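Local coordinates for protein CalS11 (Micromonospora echinospora, PDB 3TOS) that binds S-adenosyl-L-homocysteine in a Rossmann-like methyltransferase domain and probably acts as an O-methyltransferase in calicheamicin biosynthesis, at residues 71-76 and 101-106. Residues are numbered along the deposited sequence; the frame is centred on the assembly and turned at random.
With SAH (S-adenosyl-L-homocysteine), chain O.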
loop_
_atom_site.group_PDB
_atom_site.type_symbol
_atom_site.label_atom_id
_atom_site.label_comp_id
_atom_site.label_asym_id
_atom_site.label_seq_id
_atom_site.Cartn_x
_atom_site.Cartn_y
_atom_site.Cartn_z
ATOM N N GLY B 71 10.541 14.630 -23.473
ATOM C CA GLY B 71 10.845 14.191 -24.835
ATOM C C GLY B 71 9.689 14.070 -25.778
ATOM O O GLY B 71 8.572 14.509 -25.503
ATOM N N VAL B 72 9.976 13.454 -26.894
ATOM C CA VAL B 72 9.066 13.347 -28.051
ATOM C C VAL B 72 8.505 11.944 -28.197
ATOM O O VAL B 72 8.919 10.994 -27.540
ATOM C CB VAL B 72 9.768 13.789 -29.367
ATOM C CG1 VAL B 72 10.477 15.171 -29.180
ATOM C CG2 VAL B 72 10.810 12.756 -29.776
ATOM N N ILE B 73 7.490 11.857 -29.049
ATOM C CA ILE B 73 6.842 10.594 -29.465
ATOM C C ILE B 73 7.242 10.371 -30.920
ATOM O O ILE B 73 7.077 11.288 -31.764
ATOM C CB ILE B 73 5.278 10.696 -29.367
ATOM C CG1 ILE B 73 4.894 10.907 -27.898
ATOM C CG2 ILE B 73 4.643 9.389 -29.930
ATOM C CD1 ILE B 73 3.373 11.273 -27.743
HETATM N N MSE B 74 7.822 9.194 -31.183
HETATM C CA MSE B 74 8.178 8.794 -32.551
HETATM C C MSE B 74 7.456 7.535 -32.957
HETATM O O MSE B 74 7.384 6.594 -32.150
HETATM C CB MSE B 74 9.691 8.555 -32.663
HETATM C CG MSE B 74 10.489 9.839 -32.460
HETATM SE SE MSE B 74 12.362 9.397 -32.793
HETATM C CE MSE B 74 12.922 11.221 -32.877
ATOM N N GLU B 75 6.908 7.494 -34.190
ATOM C CA GLU B 75 6.361 6.247 -34.747
ATOM C C GLU B 75 7.170 5.934 -35.969
ATOM O O GLU B 75 7.349 6.797 -36.818
ATOM C CB GLU B 75 4.869 6.332 -35.109
ATOM C CG GLU B 75 4.432 4.925 -35.641
ATOM C CD GLU B 75 2.965 4.835 -35.956
ATOM O OE1 GLU B 75 2.403 5.809 -36.543
ATOM O OE2 GLU B 75 2.388 3.789 -35.656
ATOM N N PHE B 76 7.712 4.724 -36.028
ATOM C CA PHE B 76 8.418 4.258 -37.215
ATOM C C PHE B 76 7.453 3.300 -37.925
ATOM O O PHE B 76 7.215 2.156 -37.478
ATOM C CB PHE B 76 9.703 3.549 -36.806
ATOM C CG PHE B 76 10.495 4.340 -35.788
ATOM C CD1 PHE B 76 11.116 5.542 -36.142
ATOM C CD2 PHE B 76 10.582 3.885 -34.460
ATOM C CE1 PHE B 76 11.833 6.300 -35.144
ATOM C CE2 PHE B 76 11.231 4.644 -33.474
ATOM C CZ PHE B 76 11.899 5.851 -33.844
ATOM N N ARG B 101 6.310 18.443 -26.687
ATOM C CA ARG B 101 5.945 17.067 -26.962
ATOM C C ARG B 101 5.685 16.924 -28.455
ATOM O O ARG B 101 4.536 16.903 -28.895
ATOM C CB ARG B 101 4.719 16.596 -26.174
ATOM C CG ARG B 101 4.424 15.083 -26.367
ATOM C CD ARG B 101 5.326 14.215 -25.551
ATOM N NE ARG B 101 5.015 14.326 -24.129
ATOM C CZ ARG B 101 5.765 13.853 -23.137
ATOM N NH1 ARG B 101 6.939 13.227 -23.362
ATOM N NH2 ARG B 101 5.317 14.013 -21.888
ATOM N N ARG B 102 6.743 16.890 -29.248
ATOM C CA ARG B 102 6.653 16.699 -30.684
ATOM C C ARG B 102 6.213 15.268 -30.998
ATOM O O ARG B 102 6.626 14.311 -30.332
ATOM C CB ARG B 102 8.034 16.954 -31.320
ATOM C CG ARG B 102 8.021 16.962 -32.882
ATOM C CD ARG B 102 9.388 17.455 -33.430
ATOM N NE ARG B 102 9.529 18.909 -33.335
ATOM C CZ ARG B 102 10.671 19.542 -33.570
ATOM N NH1 ARG B 102 11.775 18.827 -33.830
ATOM N NH2 ARG B 102 10.729 20.897 -33.509
ATOM N N ILE B 103 5.425 15.133 -32.079
ATOM C CA ILE B 103 5.054 13.818 -32.634
ATOM C C ILE B 103 5.722 13.696 -33.974
ATOM O O ILE B 103 5.530 14.544 -34.834
ATOM C CB ILE B 103 3.513 13.697 -32.844
ATOM C CG1 ILE B 103 2.825 13.694 -31.475
ATOM C CG2 ILE B 103 3.194 12.393 -33.626
ATOM C CD1 ILE B 103 1.310 13.973 -31.552
ATOM N N VAL B 104 6.550 12.671 -34.159
ATOM C CA VAL B 104 7.374 12.551 -35.382
ATOM C C VAL B 104 7.050 11.203 -35.992
ATOM O O VAL B 104 7.218 10.159 -35.337
ATOM C CB VAL B 104 8.909 12.654 -35.110
ATOM C CG1 VAL B 104 9.633 12.803 -36.386
ATOM C CG2 VAL B 104 9.174 13.855 -34.160
ATOM N N GLY B 105 6.542 11.225 -37.217
ATOM C CA GLY B 105 6.190 9.980 -37.910
ATOM C C GLY B 105 7.100 9.757 -39.093
ATOM O O GLY B 105 7.283 10.617 -39.917
ATOM N N PHE B 106 7.713 8.583 -39.158
ATOM C CA PHE B 106 8.653 8.253 -40.239
ATOM C C PHE B 106 8.065 7.162 -41.113
ATOM O O PHE B 106 7.613 6.113 -40.609
ATOM C CB PHE B 106 10.011 7.703 -39.692
ATOM C CG PHE B 106 10.766 8.647 -38.812
ATOM C CD1 PHE B 106 10.448 8.775 -37.451
ATOM C CD2 PHE B 106 11.860 9.376 -39.317
ATOM C CE1 PHE B 106 11.205 9.661 -36.614
ATOM C CE2 PHE B 106 12.580 10.266 -38.485
ATOM C CZ PHE B 106 12.252 10.408 -37.154
HETATM N N SAH O . 1.309 2.285 -37.831
HETATM C CA SAH O . 0.415 2.012 -39.004
HETATM C CB SAH O . 0.796 0.753 -39.764
HETATM C CG SAH O . 2.182 0.872 -40.432
HETATM S SD SAH O . 2.349 -0.381 -41.687
HETATM C C SAH O . -0.995 1.850 -38.440
HETATM O O SAH O . -1.975 1.651 -39.222
HETATM O OXT SAH O . -1.228 2.026 -37.238
HETATM C "C5'" SAH O . 4.134 -0.531 -41.872
HETATM C "C4'" SAH O . 4.832 0.763 -42.413
HETATM O "O4'" SAH O . 6.249 0.622 -42.241
HETATM C "C3'" SAH O . 4.586 0.886 -43.924
HETATM O "O3'" SAH O . 3.848 2.099 -44.214
HETATM C "C2'" SAH O . 5.993 0.863 -44.497
HETATM O "O2'" SAH O . 6.199 1.711 -45.646
HETATM C "C1'" SAH O . 6.844 1.328 -43.291
HETATM N N9 SAH O . 8.259 0.899 -43.407
HETATM C C8 SAH O . 8.752 -0.368 -43.409
HETATM N N7 SAH O . 10.090 -0.261 -43.609
HETATM C C5 SAH O . 10.439 1.035 -43.747
HETATM C C6 SAH O . 11.698 1.754 -43.971
HETATM N N6 SAH O . 12.848 1.068 -44.163
HETATM N N1 SAH O . 11.621 3.108 -44.017
HETATM C C2 SAH O . 10.445 3.781 -43.839
HETATM N N3 SAH O . 9.240 3.185 -43.698
HETATM C C4 SAH O . 9.239 1.810 -43.587
#
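Phe76 and Phe106 lie side by side and point the same way from neighbouring parallel strands, whose register brings them opposite each other on the face that also carries Met74 and Val104. Their planes are inclined at 32°, and the closest touch is between CD1 of Phe76 and CD1 of Phe106, 3.6 Å apart. The matching first torsion, CG anti to the carbonyl carbon in both, swings the two rings the same way from that face. SE of selenomethionine Met74 comes obliquely to the Phe106 ring, 4.0 Å from CE1 of Phe106, a Met-aromatic contact. The Met74 and Val104 side chains lie side by side, CG of Met74 near CB of Val104; helix 167-177 covers Phe106 and Met74. On the other face, Ile73 and Ile103 meet more loosely, where both touch Phe87 of helix 82-94.

Four backbone bonds hold this register, with Ile73 and Glu75 each giving its N-H to, and accepting one from, the partner strand; the straightest, from Ile73 N to Arg102 O, reaches 173°. At the N-terminal end of the pair, the Arg101 chain bends twice, at chi2 and chi3, bringing NH1 within 3.0 Å of Gly71 O in a weak bond (128°), while its CD packs on CG1 of Ile73. NH1 also bonds Val69 O, and NE forms a salt bridge with Glu95. A leucine in its place would probably leave the Glu95 carboxylate without its charged mate and the carbonyls of Gly71 and Val69 without this donor.

At the opposite end, Glu75 extends from the isoleucine face to place OE2 2.9 Å from the amino N of S-adenosyl-L-homocysteine, and His83 bonds the same oxygen. Adjacent parallel strands joined through helix 82-94 make a beta-alpha-beta unit of a Rossmann-like methyltransferase fold, with the cofactor product bound at the strands' C-terminal ends.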